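Local coordinates for protein putative alpha-L-fucosidase (Bacteroides thetaiotaomicron VPI-5482, PDB 3GZA) that probably hydrolyses alpha-L-fucosidic linkages, releasing L-fucose from glycans, at residues M165-C170 against N200-N205; P273-N278 against L324-D329; D301-S306 against K408-F413. All blocks are in the same frame, centred on the assembly; numbering follows the deposited sequence.

Interaction 1: M165-C170 against N200-N205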
loop_
_atom_site.group_PDB
_atom_site.type_symbol
_atom_site.label_atom_id
_atom_site.label_comp_id
_atom_site.label_asym_id
_atom_site.label_seq_id
_atom_site.Cartn_x
_atom_site.Cartn_y
_atom_site.Cartn_z
HETATM N N MSE A 165 9.641 3.422 8.894
HETATM C CA MSE A 165 8.451 3.744 9.683
HETATM C C MSE A 165 8.865 4.107 11.104
HETATM O O MSE A 165 8.428 5.112 11.654
HETATM C CB MSE A 165 7.432 2.612 9.698
HETATM C CG MSE A 165 6.721 2.394 8.344
HETATM SE SE MSE A 165 5.263 1.146 8.482
HETATM C CE MSE A 165 6.163 -0.460 8.859
ATOM N N VAL A 166 9.751 3.295 11.673
ATOM C CA VAL A 166 10.256 3.543 13.027
ATOM C C VAL A 166 10.963 4.871 13.061
ATOM O O VAL A 166 10.820 5.628 13.999
ATOM C CB VAL A 166 11.115 2.376 13.506
ATOM C CG1 VAL A 166 11.837 2.662 14.847
ATOM C CG2 VAL A 166 10.278 1.091 13.654
ATOM N N THR A 167 11.711 5.178 12.026
ATOM C CA THR A 167 12.447 6.454 11.998
ATOM C C THR A 167 11.454 7.621 12.007
ATOM O O THR A 167 11.655 8.614 12.740
ATOM C CB THR A 167 13.382 6.536 10.778
ATOM O OG1 THR A 167 14.327 5.462 10.836
ATOM C CG2 THR A 167 14.196 7.863 10.767
ATOM N N GLU A 168 10.410 7.533 11.204
ATOM C CA GLU A 168 9.404 8.625 11.189
ATOM C C GLU A 168 8.839 8.820 12.580
ATOM O O GLU A 168 8.695 9.965 13.070
ATOM C CB GLU A 168 8.264 8.318 10.203
ATOM C CG GLU A 168 8.663 8.376 8.757
ATOM C CD GLU A 168 7.536 8.092 7.790
ATOM O OE1 GLU A 168 6.574 7.409 8.171
ATOM O OE2 GLU A 168 7.665 8.541 6.611
ATOM N N LEU A 169 8.413 7.719 13.186
ATOM C CA LEU A 169 7.769 7.764 14.503
ATOM C C LEU A 169 8.677 8.246 15.605
ATOM O O LEU A 169 8.214 8.891 16.562
ATOM C CB LEU A 169 7.106 6.432 14.806
ATOM C CG LEU A 169 5.929 6.085 13.876
ATOM C CD1 LEU A 169 5.577 4.578 13.850
ATOM C CD2 LEU A 169 4.645 6.968 14.127
ATOM N N CYS A 170 9.980 8.009 15.445
ATOM C CA CYS A 170 10.997 8.431 16.452
ATOM C C CYS A 170 11.566 9.810 16.225
ATOM O O CYS A 170 12.346 10.284 17.053
ATOM C CB CYS A 170 12.153 7.429 16.515
ATOM S SG CYS A 170 11.728 5.823 17.252
ATOM N N ASN A 200 17.999 4.091 19.603
ATOM C CA ASN A 200 19.076 4.640 20.415
ATOM C C ASN A 200 19.516 6.016 19.958
ATOM O O ASN A 200 19.835 6.876 20.759
ATOM C CB ASN A 200 20.296 3.715 20.379
ATOM C CG ASN A 200 20.158 2.524 21.304
ATOM O OD1 ASN A 200 19.389 2.571 22.294
ATOM N ND2 ASN A 200 20.935 1.464 21.023
ATOM N N LYS A 201 19.551 6.219 18.651
ATOM C CA LYS A 201 19.990 7.494 18.125
ATOM C C LYS A 201 18.986 8.607 18.364
ATOM O O LYS A 201 19.353 9.703 18.833
ATOM C CB LYS A 201 20.240 7.370 16.634
ATOM C CG LYS A 201 20.685 8.655 15.966
ATOM C CD LYS A 201 21.046 8.453 14.532
ATOM C CE LYS A 201 21.567 9.754 13.902
ATOM N NZ LYS A 201 21.925 9.537 12.471
ATOM N N TYR A 202 17.748 8.357 17.993
ATOM C CA TYR A 202 16.737 9.415 18.026
ATOM C C TYR A 202 15.947 9.514 19.304
ATOM O O TYR A 202 15.386 10.550 19.584
ATOM C CB TYR A 202 15.806 9.261 16.840
ATOM C CG TYR A 202 16.533 9.406 15.537
ATOM C CD1 TYR A 202 17.101 10.625 15.165
ATOM C CD2 TYR A 202 16.678 8.334 14.679
ATOM C CE1 TYR A 202 17.805 10.755 13.949
ATOM C CE2 TYR A 202 17.376 8.467 13.485
ATOM C CZ TYR A 202 17.923 9.670 13.138
ATOM O OH TYR A 202 18.567 9.764 11.946
ATOM N N GLN A 203 15.927 8.426 20.074
ATOM C CA GLN A 203 15.143 8.326 21.284
ATOM C C GLN A 203 15.960 7.677 22.408
ATOM O O GLN A 203 15.526 6.651 22.969
ATOM C CB GLN A 203 13.893 7.510 20.982
ATOM C CG GLN A 203 12.872 8.178 20.067
ATOM C CD GLN A 203 12.138 9.312 20.694
ATOM O OE1 GLN A 203 11.947 9.353 21.911
ATOM N NE2 GLN A 203 11.673 10.233 19.868
ATOM N N PRO A 204 17.094 8.275 22.770
ATOM C CA PRO A 204 17.977 7.684 23.762
ATOM C C PRO A 204 17.361 7.431 25.148
ATOM O O PRO A 204 17.895 6.608 25.880
ATOM C CB PRO A 204 19.160 8.671 23.833
ATOM C CG PRO A 204 18.570 9.922 23.386
ATOM C CD PRO A 204 17.656 9.542 22.289
ATOM N N ASN A 205 16.285 8.106 25.523
ATOM C CA ASN A 205 15.656 7.860 26.834
ATOM C C ASN A 205 14.355 7.106 26.755
ATOM O O ASN A 205 13.669 6.965 27.730
ATOM C CB ASN A 205 15.424 9.171 27.539
ATOM C CG ASN A 205 16.710 9.839 27.882
ATOM O OD1 ASN A 205 17.548 9.271 28.597
ATOM N ND2 ASN A 205 16.902 11.024 27.353
HETATM O O HOH W 1 14.328 12.764 17.894
#

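Interaction 2: P273-N278 against L324-D329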
loop_
_atom_site.group_PDB
_atom_site.type_symbol
_atom_site.label_atom_id
_atom_site.label_comp_id
_atom_site.label_asym_id
_atom_site.label_seq_id
_atom_site.Cartn_x
_atom_site.Cartn_y
_atom_site.Cartn_z
ATOM N N PRO A 273 -6.737 -6.162 28.974
ATOM C CA PRO A 273 -7.774 -5.293 28.423
ATOM C C PRO A 273 -8.698 -4.867 29.571
ATOM O O PRO A 273 -8.862 -5.616 30.537
ATOM C CB PRO A 273 -8.576 -6.215 27.508
ATOM C CG PRO A 273 -8.123 -7.520 27.692
ATOM C CD PRO A 273 -6.859 -7.556 28.498
ATOM N N LEU A 274 -9.261 -3.660 29.482
ATOM C CA LEU A 274 -10.329 -3.280 30.407
ATOM C C LEU A 274 -11.578 -4.141 30.165
ATOM O O LEU A 274 -12.272 -4.517 31.107
ATOM C CB LEU A 274 -10.655 -1.804 30.229
ATOM C CG LEU A 274 -11.816 -1.272 31.045
ATOM C CD1 LEU A 274 -11.593 -1.454 32.587
ATOM C CD2 LEU A 274 -12.110 0.218 30.682
ATOM N N ARG A 275 -11.841 -4.454 28.896
ATOM C CA ARG A 275 -12.984 -5.225 28.487
ATOM C C ARG A 275 -12.663 -6.718 28.545
ATOM O O ARG A 275 -12.532 -7.429 27.514
ATOM C CB ARG A 275 -13.424 -4.803 27.114
ATOM C CG ARG A 275 -14.054 -3.413 27.132
ATOM C CD ARG A 275 -14.421 -2.884 25.751
ATOM N NE ARG A 275 -15.289 -1.707 25.901
ATOM C CZ ARG A 275 -16.291 -1.369 25.088
ATOM N NH1 ARG A 275 -16.538 -2.043 23.973
ATOM N NH2 ARG A 275 -17.061 -0.328 25.393
ATOM N N GLY A 276 -12.553 -7.194 29.785
ATOM C CA GLY A 276 -12.169 -8.579 30.049
ATOM C C GLY A 276 -13.137 -9.382 30.890
ATOM O O GLY A 276 -12.803 -10.473 31.323
ATOM N N ALA A 277 -14.348 -8.885 31.136
ATOM C CA ALA A 277 -15.334 -9.570 31.913
ATOM C C ALA A 277 -16.267 -10.432 31.057
ATOM O O ALA A 277 -16.275 -10.330 29.844
ATOM C CB ALA A 277 -16.204 -8.523 32.726
ATOM N N ASN A 278 -16.979 -11.306 31.743
ATOM C CA ASN A 278 -18.045 -12.121 31.200
ATOM C C ASN A 278 -17.584 -13.019 30.070
ATOM O O ASN A 278 -18.349 -13.338 29.172
ATOM C CB ASN A 278 -19.175 -11.195 30.726
ATOM C CG ASN A 278 -19.693 -10.292 31.858
ATOM O OD1 ASN A 278 -19.846 -10.735 32.985
ATOM N ND2 ASN A 278 -19.966 -9.019 31.547
ATOM N N LEU A 324 -14.081 7.998 20.230
ATOM C CA LEU A 324 -14.076 8.305 21.646
ATOM C C LEU A 324 -13.967 7.033 22.509
ATOM O O LEU A 324 -14.419 5.962 22.094
ATOM C CB LEU A 324 -15.380 8.993 22.006
ATOM C CG LEU A 324 -15.605 10.354 21.393
ATOM C CD1 LEU A 324 -17.040 10.783 21.611
ATOM C CD2 LEU A 324 -14.638 11.371 21.953
ATOM N N ILE A 325 -13.427 7.184 23.724
ATOM C CA ILE A 325 -13.512 6.113 24.716
ATOM C C ILE A 325 -14.983 6.106 25.197
ATOM O O ILE A 325 -15.528 7.155 25.614
ATOM C CB ILE A 325 -12.492 6.308 25.882
ATOM C CG1 ILE A 325 -11.064 6.046 25.392
ATOM C CG2 ILE A 325 -12.906 5.492 27.100
ATOM C CD1 ILE A 325 -10.785 4.573 25.066
ATOM N N PRO A 326 -15.648 4.930 25.142
ATOM C CA PRO A 326 -17.059 4.875 25.550
ATOM C C PRO A 326 -17.319 5.381 26.960
ATOM O O PRO A 326 -16.478 5.224 27.833
ATOM C CB PRO A 326 -17.424 3.380 25.391
ATOM C CG PRO A 326 -16.501 2.920 24.316
ATOM C CD PRO A 326 -15.199 3.640 24.561
ATOM N N ALA A 327 -18.477 5.995 27.176
ATOM C CA ALA A 327 -18.795 6.596 28.454
ATOM C C ALA A 327 -18.654 5.653 29.635
ATOM O O ALA A 327 -18.193 6.039 30.714
ATOM C CB ALA A 327 -20.246 7.145 28.388
ATOM N N GLY A 328 -19.140 4.423 29.475
ATOM C CA GLY A 328 -19.067 3.455 30.553
ATOM C C GLY A 328 -17.645 3.092 30.953
ATOM O O GLY A 328 -17.338 2.964 32.129
ATOM N N ASP A 329 -16.813 2.918 29.940
ATOM C CA ASP A 329 -15.405 2.649 30.142
ATOM C C ASP A 329 -14.747 3.789 30.920
ATOM O O ASP A 329 -14.009 3.592 31.861
ATOM C CB ASP A 329 -14.730 2.457 28.802
ATOM C CG ASP A 329 -15.261 1.263 28.033
ATOM O OD1 ASP A 329 -16.498 1.158 27.813
ATOM O OD2 ASP A 329 -14.382 0.437 27.650
#

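Interaction 3: D301-S306 against K408-F413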
loop_
_atom_site.group_PDB
_atom_site.type_symbol
_atom_site.label_atom_id
_atom_site.label_comp_id
_atom_site.label_asym_id
_atom_site.label_seq_id
_atom_site.Cartn_x
_atom_site.Cartn_y
_atom_site.Cartn_z
ATOM N N ASP A 301 -8.353 -5.772 42.622
ATOM C CA ASP A 301 -7.628 -7.033 42.867
ATOM C C ASP A 301 -6.400 -7.031 41.924
ATOM O O ASP A 301 -5.263 -7.312 42.353
ATOM C CB ASP A 301 -8.585 -8.204 42.543
ATOM C CG ASP A 301 -7.958 -9.608 42.709
ATOM O OD1 ASP A 301 -7.328 -9.894 43.745
ATOM O OD2 ASP A 301 -8.167 -10.480 41.791
ATOM N N LYS A 302 -6.602 -6.665 40.656
ATOM C CA LYS A 302 -5.483 -6.656 39.708
ATOM C C LYS A 302 -4.440 -5.625 40.079
ATOM O O LYS A 302 -3.226 -5.905 40.011
ATOM C CB LYS A 302 -5.970 -6.490 38.278
ATOM C CG LYS A 302 -6.825 -7.678 37.809
ATOM C CD LYS A 302 -7.326 -7.476 36.404
ATOM C CE LYS A 302 -8.246 -8.649 36.005
ATOM N NZ LYS A 302 -7.674 -9.978 36.367
ATOM N N TYR A 303 -4.871 -4.430 40.440
ATOM C CA TYR A 303 -3.935 -3.376 40.888
ATOM C C TYR A 303 -3.035 -3.886 42.011
ATOM O O TYR A 303 -1.796 -3.717 41.971
ATOM C CB TYR A 303 -4.771 -2.163 41.375
ATOM C CG TYR A 303 -3.916 -1.006 41.900
ATOM C CD1 TYR A 303 -3.346 -0.102 41.027
ATOM C CD2 TYR A 303 -3.716 -0.827 43.249
ATOM C CE1 TYR A 303 -2.556 0.937 41.477
ATOM C CE2 TYR A 303 -2.957 0.207 43.709
ATOM C CZ TYR A 303 -2.387 1.071 42.832
ATOM O OH TYR A 303 -1.594 2.126 43.300
ATOM N N GLU A 304 -3.631 -4.520 43.016
ATOM C CA GLU A 304 -2.843 -4.993 44.170
ATOM C C GLU A 304 -1.884 -6.123 43.787
ATOM O O GLU A 304 -0.856 -6.323 44.431
ATOM C CB GLU A 304 -3.775 -5.419 45.325
ATOM C CG GLU A 304 -4.524 -4.226 45.908
ATOM C CD GLU A 304 -5.365 -4.553 47.096
ATOM O OE1 GLU A 304 -5.293 -5.678 47.633
ATOM O OE2 GLU A 304 -6.106 -3.658 47.534
ATOM N N LYS A 305 -2.224 -6.857 42.732
ATOM C CA LYS A 305 -1.407 -7.978 42.268
ATOM C C LYS A 305 -0.533 -7.626 41.075
ATOM O O LYS A 305 -0.022 -8.490 40.402
ATOM C CB LYS A 305 -2.286 -9.224 42.014
ATOM C CG LYS A 305 -2.903 -9.792 43.289
ATOM C CD LYS A 305 -3.976 -10.859 43.050
ATOM C CE LYS A 305 -4.546 -11.428 44.409
ATOM N NZ LYS A 305 -5.920 -12.032 44.253
ATOM N N SER A 306 -0.352 -6.338 40.796
ATOM C CA SER A 306 0.527 -5.866 39.736
ATOM C C SER A 306 1.354 -4.778 40.350
ATOM O O SER A 306 2.463 -5.067 40.770
ATOM C CB SER A 306 -0.194 -5.385 38.472
ATOM O OG SER A 306 -1.232 -4.472 38.778
ATOM N N LYS A 408 7.334 -1.170 44.691
ATOM C CA LYS A 408 6.170 -1.131 45.552
ATOM C C LYS A 408 5.629 -2.504 45.875
ATOM O O LYS A 408 5.505 -3.345 44.996
ATOM C CB LYS A 408 5.050 -0.289 44.934
ATOM C CG LYS A 408 3.797 -0.103 45.810
ATOM C CD LYS A 408 2.895 0.966 45.216
ATOM C CE LYS A 408 3.315 2.414 45.625
ATOM N NZ LYS A 408 2.347 3.442 45.079
ATOM N N ARG A 409 5.273 -2.679 47.144
ATOM C CA ARG A 409 4.698 -3.895 47.663
ATOM C C ARG A 409 3.473 -3.450 48.417
ATOM O O ARG A 409 3.595 -2.588 49.312
ATOM C CB ARG A 409 5.653 -4.582 48.645
ATOM C CG ARG A 409 5.133 -5.890 49.271
ATOM C CD ARG A 409 5.108 -6.997 48.281
ATOM N NE ARG A 409 4.499 -8.204 48.812
ATOM C CZ ARG A 409 3.420 -8.808 48.332
ATOM N NH1 ARG A 409 2.724 -8.333 47.316
ATOM N NH2 ARG A 409 2.996 -9.916 48.917
ATOM N N ILE A 410 2.323 -4.051 48.098
ATOM C CA ILE A 410 1.098 -3.807 48.871
ATOM C C ILE A 410 0.814 -5.092 49.593
ATOM O O ILE A 410 0.719 -6.129 48.964
ATOM C CB ILE A 410 -0.096 -3.385 47.978
ATOM C CG1 ILE A 410 0.205 -2.033 47.322
ATOM C CG2 ILE A 410 -1.445 -3.260 48.804
ATOM C CD1 ILE A 410 -0.746 -1.618 46.209
ATOM N N GLU A 411 0.687 -5.015 50.919
ATOM C CA GLU A 411 0.342 -6.161 51.751
ATOM C C GLU A 411 -1.016 -5.908 52.400
ATOM O O GLU A 411 -1.248 -4.845 52.939
ATOM C CB GLU A 411 1.373 -6.324 52.856
ATOM C CG GLU A 411 2.707 -6.988 52.467
ATOM C CD GLU A 411 2.620 -8.508 52.333
ATOM O OE1 GLU A 411 1.496 -9.069 52.296
ATOM O OE2 GLU A 411 3.713 -9.146 52.309
ATOM N N LYS A 412 -1.876 -6.918 52.374
ATOM C CA LYS A 412 -3.212 -6.857 52.972
ATOM C C LYS A 412 -3.315 -8.032 53.893
ATOM O O LYS A 412 -2.930 -9.132 53.531
ATOM C CB LYS A 412 -4.263 -7.003 51.885
ATOM C CG LYS A 412 -5.735 -6.882 52.345
ATOM C CD LYS A 412 -6.655 -7.038 51.121
ATOM C CE LYS A 412 -8.105 -6.781 51.402
ATOM N NZ LYS A 412 -8.689 -7.792 52.315
ATOM N N PHE A 413 -3.874 -7.820 55.078
ATOM C CA PHE A 413 -3.980 -8.882 56.059
ATOM C C PHE A 413 -5.229 -8.669 56.882
ATOM O O PHE A 413 -5.866 -7.634 56.779
ATOM C CB PHE A 413 -2.715 -8.920 56.938
ATOM C CG PHE A 413 -2.215 -7.556 57.349
ATOM C CD1 PHE A 413 -2.695 -6.938 58.490
ATOM C CD2 PHE A 413 -1.295 -6.885 56.579
ATOM C CE1 PHE A 413 -2.253 -5.672 58.861
ATOM C CE2 PHE A 413 -0.843 -5.626 56.955
ATOM C CZ PHE A 413 -1.335 -5.018 58.085
HETATM O O HOH W 2 -0.310 2.725 45.680
HETATM O O HOH W 3 -0.744 -7.108 46.894
#

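Interaction 1: M165-C170 against N200-N205
C170 and Y202 bring the two backbones together, their CA atoms 6.0 Å apart, where helix 148-171 is about to end and helix 196-202 has just given way to a loop, Q203 being the first residue to leave helical angles. The bond between them runs from a side chain to the backbone: Q203 NE2 donates to C170 O over 2.9 Å, nearly straight at 171°. The oxygen lies close to the plane of the Q203 amide, but the donor stands above the carbonyl plane of C170, 41° out of it. In Q203, chi1 sets CG, anti to the carbonyl carbon, against C170 CB at 3.7 Å, and the bend at chi2 (-71°) turns the amide back to C170 O. The same amide also gives to G174 O and accepts from L176 N, so one buried glutamine side chain gathers three backbone groups, one in the last turn of helix 148-171 and two just beyond it. C170 O has a second donor in water 1, which also bonds Y202 O. Beside these polar contacts, C170 CB meets Y202 CB at 4.1 Å, and T167 CG2 approaches Y202 CE2 obliquely at 4.2 Å. V166 and C170 continue the packing inward onto I198 and V199 of the second helix and onto strand 178-181. Neighbouring helices side by side against parallel strands, with strand 178-181 between them in sequence, are characteristic of the TIM barrel.

Interaction 2: P273-N278 against L324-D329
R275, its chain extended from CG to NE, meets D329 side-on with two nitrogens, one for each carboxylate oxygen. NE reaches D329 OD2 at 2.9 Å, on the syn lone pair of that oxygen, and NH2 reaches D329 OD1, also at 2.9 Å. The second bond is almost straight, 178°, with OD1 in the guanidinium plane; OD2 is tilted 20° from that plane, in keeping with the 37° between the two flat groups. Around the pair, P326 CG lies 3.5 Å from R275 NH2, approaching obliquely, while L274 CD2 packs against D329 CB at 3.9 Å. With only an alanine in place of R275, the buried carboxylate of D329 would probably lose its charged mate and P326 CG its neighbour. Further out, W285, D289 and T318 touch the arginine side chain, and L274 rests on L317 of strand 312-317. R275 itself is the centre of an inverse gamma turn just after strand 264-273, and P326 is the N-cap residue of helix 327-344. D329 therefore sits in the first turn of that helix, where the helix dipole and the guanidinium would both be expected to stabilise a negative charge, consistent with a buried ion pair joining a barrel-strand exit to a helix start.

Interaction 3: D301-S306 against K408-F413
I410 faces Y303 and E304 across the seam between the fucosidase barrel and the C-terminal beta-sandwich, which resembles F5/8 type C (discoidin-like) domains. It lies on strand 409-418, at the edge, within this chain, of one sandwich sheet, and meets the C-terminal end of helix 296-304; E304 and I410 have CA atoms 6.2 Å apart. From CB, which points at the helix, the isoleucine forks. Its CG2 branch, anti to the backbone N, comes to 4.3 Å from E304 CG. The other branch runs through CG1, placed anti to the carbonyl carbon (chi1 -65°), and ends in CD1, 3.8 Å from Y303 CE2, approaching the tyrosine ring obliquely. F344 of helix 327-344 packs against I410, Y303 and E304 alike. The carboxylate of E304 has its polar partners in Y370 and R343, both through OE2, while OE1 lies 4.0 Å from the aliphatic K412 CD. Water 2, in the plane of the Y303 ring at its edge, links Y303 OH to K408 NZ, which also pairs with E21. Water 3 donates to both backbones, reaching E304 O at 2.6 Å and I410 O at 2.7 Å.

How the interactions relate
Interactions 1 and 2 both belong to the alpha-L-fucosidase barrel domain, their centres 31 Å apart, whereas interaction 3 joins that barrel to the C-terminal sandwich. Interaction 1 closes along the chain before either of the others opens, and it lies across the chain's centre from interaction 3, about 35 Å between centres. Interactions 2 and 3 alternate in sequence and come within about 6 Å at their nearest atoms without touching. Helix 327-344 connects them: it starts at interaction 2 and, near its other end, supplies F344 to the domain seam. The sodium ion bound at H31, D34 and I36 is about 10 Å from the side chain of R275 in interaction 2.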